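Local coordinates for protein GLB-12 (Caenorhabditis elegans, PDB 4BJA) that binds heme b, its iron held between two axial histidines, and is a globin probably able to bind oxygen, with a proposed part in redox signalling, at residues D60-I65 against F73-A78. The protein carries 1 engineered substitution. Numbering follows the deposited sequence.
Sequences DIVNDI and FGVDRA. With HEM (protoporphyrin IX containing Fe), chain B; ACT (acetate ion), chain G; ACT (acetate ion), chain F.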
loop_
_atom_site.group_PDB
_atom_site.type_symbol
_atom_site.label_atom_id
_atom_site.label_comp_id
_atom_site.label_asym_id
_atom_site.label_seq_id
_atom_site.Cartn_x
_atom_site.Cartn_y
_atom_site.Cartn_z
ATOM N N ASP A 60 -18.054 -11.405 18.779
ATOM C CA ASP A 60 -18.493 -9.986 18.790
ATOM C C ASP A 60 -18.836 -9.429 17.399
ATOM O O ASP A 60 -19.820 -8.754 17.221
ATOM C CB ASP A 60 -17.412 -9.106 19.411
ATOM C CG ASP A 60 -17.261 -9.324 20.891
ATOM O OD1 ASP A 60 -18.061 -10.066 21.495
ATOM O OD2 ASP A 60 -16.312 -8.729 21.473
ATOM N N ILE A 61 -18.015 -9.712 16.388
ATOM C CA ILE A 61 -18.298 -9.236 15.052
ATOM C C ILE A 61 -19.691 -9.655 14.547
ATOM O O ILE A 61 -20.474 -8.811 14.066
ATOM C CB ILE A 61 -17.244 -9.765 14.058
ATOM C CG1 ILE A 61 -15.907 -9.024 14.318
ATOM C CG2 ILE A 61 -17.713 -9.534 12.605
ATOM C CD1 ILE A 61 -14.698 -9.684 13.586
ATOM N N VAL A 62 -19.994 -10.952 14.620
ATOM C CA VAL A 62 -21.239 -11.432 14.035
ATOM C C VAL A 62 -22.447 -11.154 14.935
ATOM O O VAL A 62 -23.555 -11.010 14.444
ATOM C CB VAL A 62 -21.186 -12.911 13.620
ATOM C CG1 VAL A 62 -19.969 -13.103 12.679
ATOM C CG2 VAL A 62 -21.134 -13.816 14.807
ATOM N N ASN A 63 -22.241 -11.065 16.234
ATOM C CA ASN A 63 -23.412 -10.856 17.089
ATOM C C ASN A 63 -23.694 -9.404 17.380
ATOM O O ASN A 63 -24.878 -9.028 17.546
ATOM C CB ASN A 63 -23.238 -11.586 18.413
ATOM C CG ASN A 63 -23.423 -13.058 18.271
ATOM O OD1 ASN A 63 -24.573 -13.553 18.170
ATOM N ND2 ASN A 63 -22.308 -13.795 18.323
ATOM N N ASP A 64 -22.646 -8.599 17.502
ATOM C CA ASP A 64 -22.825 -7.219 17.975
ATOM C C ASP A 64 -22.588 -6.174 16.909
ATOM O O ASP A 64 -23.198 -5.124 16.913
ATOM C CB ASP A 64 -21.919 -6.948 19.199
ATOM C CG ASP A 64 -22.101 -7.966 20.298
ATOM O OD1 ASP A 64 -23.249 -8.246 20.702
ATOM O OD2 ASP A 64 -21.084 -8.449 20.824
ATOM N N ILE A 65 -21.684 -6.441 15.967
ATOM C CA ILE A 65 -21.231 -5.365 15.117
ATOM C C ILE A 65 -21.799 -5.460 13.731
ATOM O O ILE A 65 -22.329 -4.479 13.212
ATOM C CB ILE A 65 -19.661 -5.327 15.055
ATOM C CG1 ILE A 65 -19.044 -5.307 16.466
ATOM C CG2 ILE A 65 -19.221 -4.140 14.193
ATOM C CD1 ILE A 65 -19.363 -4.049 17.300
ATOM N N PHE A 73 -21.930 -17.114 7.629
ATOM C CA PHE A 73 -21.201 -18.117 8.387
ATOM C C PHE A 73 -22.082 -19.227 8.939
ATOM O O PHE A 73 -21.642 -20.049 9.753
ATOM C CB PHE A 73 -20.374 -17.437 9.474
ATOM C CG PHE A 73 -19.220 -16.665 8.922
ATOM C CD1 PHE A 73 -18.259 -17.310 8.123
ATOM C CD2 PHE A 73 -19.104 -15.309 9.179
ATOM C CE1 PHE A 73 -17.167 -16.575 7.584
ATOM C CE2 PHE A 73 -18.060 -14.563 8.649
ATOM C CZ PHE A 73 -17.078 -15.211 7.840
ATOM N N GLY A 74 -23.338 -19.233 8.480
ATOM C CA GLY A 74 -24.291 -20.255 8.882
ATOM C C GLY A 74 -24.697 -20.250 10.351
ATOM O O GLY A 74 -25.064 -21.301 10.888
ATOM N N VAL A 75 -24.669 -19.075 11.003
ATOM C CA VAL A 75 -24.919 -18.980 12.462
ATOM C C VAL A 75 -26.075 -18.036 12.779
ATOM O O VAL A 75 -26.168 -17.470 13.871
ATOM C CB VAL A 75 -23.655 -18.572 13.302
ATOM C CG1 VAL A 75 -22.676 -19.742 13.367
ATOM C CG2 VAL A 75 -22.974 -17.277 12.763
ATOM N N ASP A 76 -26.917 -17.852 11.791
ATOM C CA ASP A 76 -28.103 -17.050 11.936
ATOM C C ASP A 76 -29.129 -17.643 12.925
ATOM O O ASP A 76 -30.037 -16.899 13.333
ATOM C CB ASP A 76 -28.695 -16.804 10.544
ATOM C CG ASP A 76 -28.911 -18.107 9.767
ATOM O OD1 ASP A 76 -27.918 -18.871 9.493
ATOM O OD2 ASP A 76 -30.085 -18.376 9.437
ATOM N N ARG A 77 -28.985 -18.912 13.355
ATOM C CA ARG A 77 -29.880 -19.447 14.417
ATOM C C ARG A 77 -29.180 -19.907 15.674
ATOM O O ARG A 77 -29.813 -20.074 16.742
ATOM C CB ARG A 77 -30.746 -20.588 13.877
ATOM C CG ARG A 77 -31.691 -20.134 12.797
ATOM C CD ARG A 77 -32.841 -19.273 13.385
ATOM N NE ARG A 77 -33.734 -18.918 12.300
ATOM C CZ ARG A 77 -33.624 -17.824 11.560
ATOM N NH1 ARG A 77 -32.672 -16.923 11.820
ATOM N NH2 ARG A 77 -34.478 -17.633 10.566
ATOM N N ALA A 78 -27.891 -20.192 15.546
ATOM C CA ALA A 78 -27.138 -20.746 16.650
ATOM C C ALA A 78 -27.043 -19.715 17.765
ATOM O O ALA A 78 -26.698 -18.552 17.498
ATOM C CB ALA A 78 -25.735 -21.148 16.172
HETATM C CHA HEM B . -12.072 -18.171 3.881
HETATM C CHB HEM B . -9.149 -15.036 6.133
HETATM C CHC HEM B . -12.617 -11.709 6.012
HETATM C CHD HEM B . -15.738 -15.057 4.514
HETATM C C1A HEM B . -10.988 -17.587 4.442
HETATM C C2A HEM B . -9.663 -18.176 4.521
HETATM C C3A HEM B . -8.880 -17.284 5.151
HETATM C C4A HEM B . -9.680 -16.128 5.490
HETATM C CMA HEM B . -7.375 -17.402 5.517
HETATM C CAA HEM B . -9.279 -19.576 3.939
HETATM C CBA HEM B . -8.215 -19.449 2.838
HETATM C CGA HEM B . -8.800 -18.658 1.754
HETATM O O1A HEM B . -9.951 -18.971 1.337
HETATM O O2A HEM B . -8.110 -17.682 1.357
HETATM C C1B HEM B . -9.843 -13.866 6.220
HETATM C C2B HEM B . -9.272 -12.592 6.642
HETATM C C3B HEM B . -10.214 -11.692 6.599
HETATM C C4B HEM B . -11.425 -12.341 6.168
HETATM C CMB HEM B . -7.803 -12.372 7.037
HETATM C CAB HEM B . -10.003 -10.191 6.936
HETATM C CBB HEM B . -11.035 -9.458 7.273
HETATM C C1C HEM B . -13.749 -12.315 5.586
HETATM C C2C HEM B . -15.034 -11.676 5.451
HETATM C C3C HEM B . -15.894 -12.587 5.030
HETATM C C4C HEM B . -15.204 -13.852 4.917
HETATM C CMC HEM B . -15.302 -10.176 5.718
HETATM C CAC HEM B . -17.392 -12.314 4.757
HETATM C CBC HEM B . -18.000 -13.105 3.891
HETATM C C1D HEM B . -15.058 -16.200 4.290
HETATM C C2D HEM B . -15.661 -17.471 4.020
HETATM C C3D HEM B . -14.527 -18.425 3.819
HETATM C C4D HEM B . -13.333 -17.644 3.981
HETATM C CMD HEM B . -17.163 -17.830 3.943
HETATM C CAD HEM B . -14.622 -19.935 3.534
HETATM C CBD HEM B . -14.339 -20.647 4.867
HETATM C CGD HEM B . -15.418 -20.480 5.935
HETATM O O1D HEM B . -16.594 -20.189 5.632
HETATM O O2D HEM B . -15.081 -20.669 7.112
HETATM N NA HEM B . -10.978 -16.330 5.058
HETATM N NB HEM B . -11.193 -13.691 5.927
HETATM N NC HEM B . -13.902 -13.644 5.250
HETATM N ND HEM B . -13.666 -16.340 4.271
HETATM FE FE HEM B . -12.432 -15.031 5.136
HETATM C C ACT G . -36.556 -20.960 10.591
HETATM O O ACT G . -36.372 -19.765 10.925
HETATM O OXT ACT G . -35.785 -21.773 11.129
HETATM C CH3 ACT G . -37.629 -21.391 9.634
HETATM C C ACT F . -30.800 -13.399 10.477
HETATM O O ACT F . -31.643 -14.248 10.839
HETATM O OXT ACT F . -31.269 -12.427 9.888
HETATM C CH3 ACT F . -29.366 -13.496 10.851
#
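Val62, in the last turns of helix 50-65, lies opposite Val75 in the loop that follows helix 69-72, their CA atoms 8.5 Å apart. Its two methyls divide the work: Val62 CG1 rests 4.2 Å from Phe73 CD2, approaching the ring obliquely, while Val62 CG2 meets Val75 CG2 at 4.4 Å. A Schellman motif ends helix 69-72, with Gly74 at positive phi between Phe73 and Val75; Gly74 N bonds to Lys71 O and Val75 N to Lys70 O. Both Phe73 and Val75 direct CB at helix 50-65. With CG anti to its carbonyl carbon (chi1 -70°), Phe73 carries its ring past Val62 to the heme, where Phe73 CZ lies 3.6 Å from the methine carbon CHD. The same ring meets that of the axial ligand His92, their planes about 40° apart. Phe89 packs on all three residues, and Met83 touches both valines. The contact itself is small, entirely apolar and buried, so dispersion and exclusion of water, not polar bonds, account for what it contributes, and Phe73 links that hydrophobic cluster to the globin heme pocket.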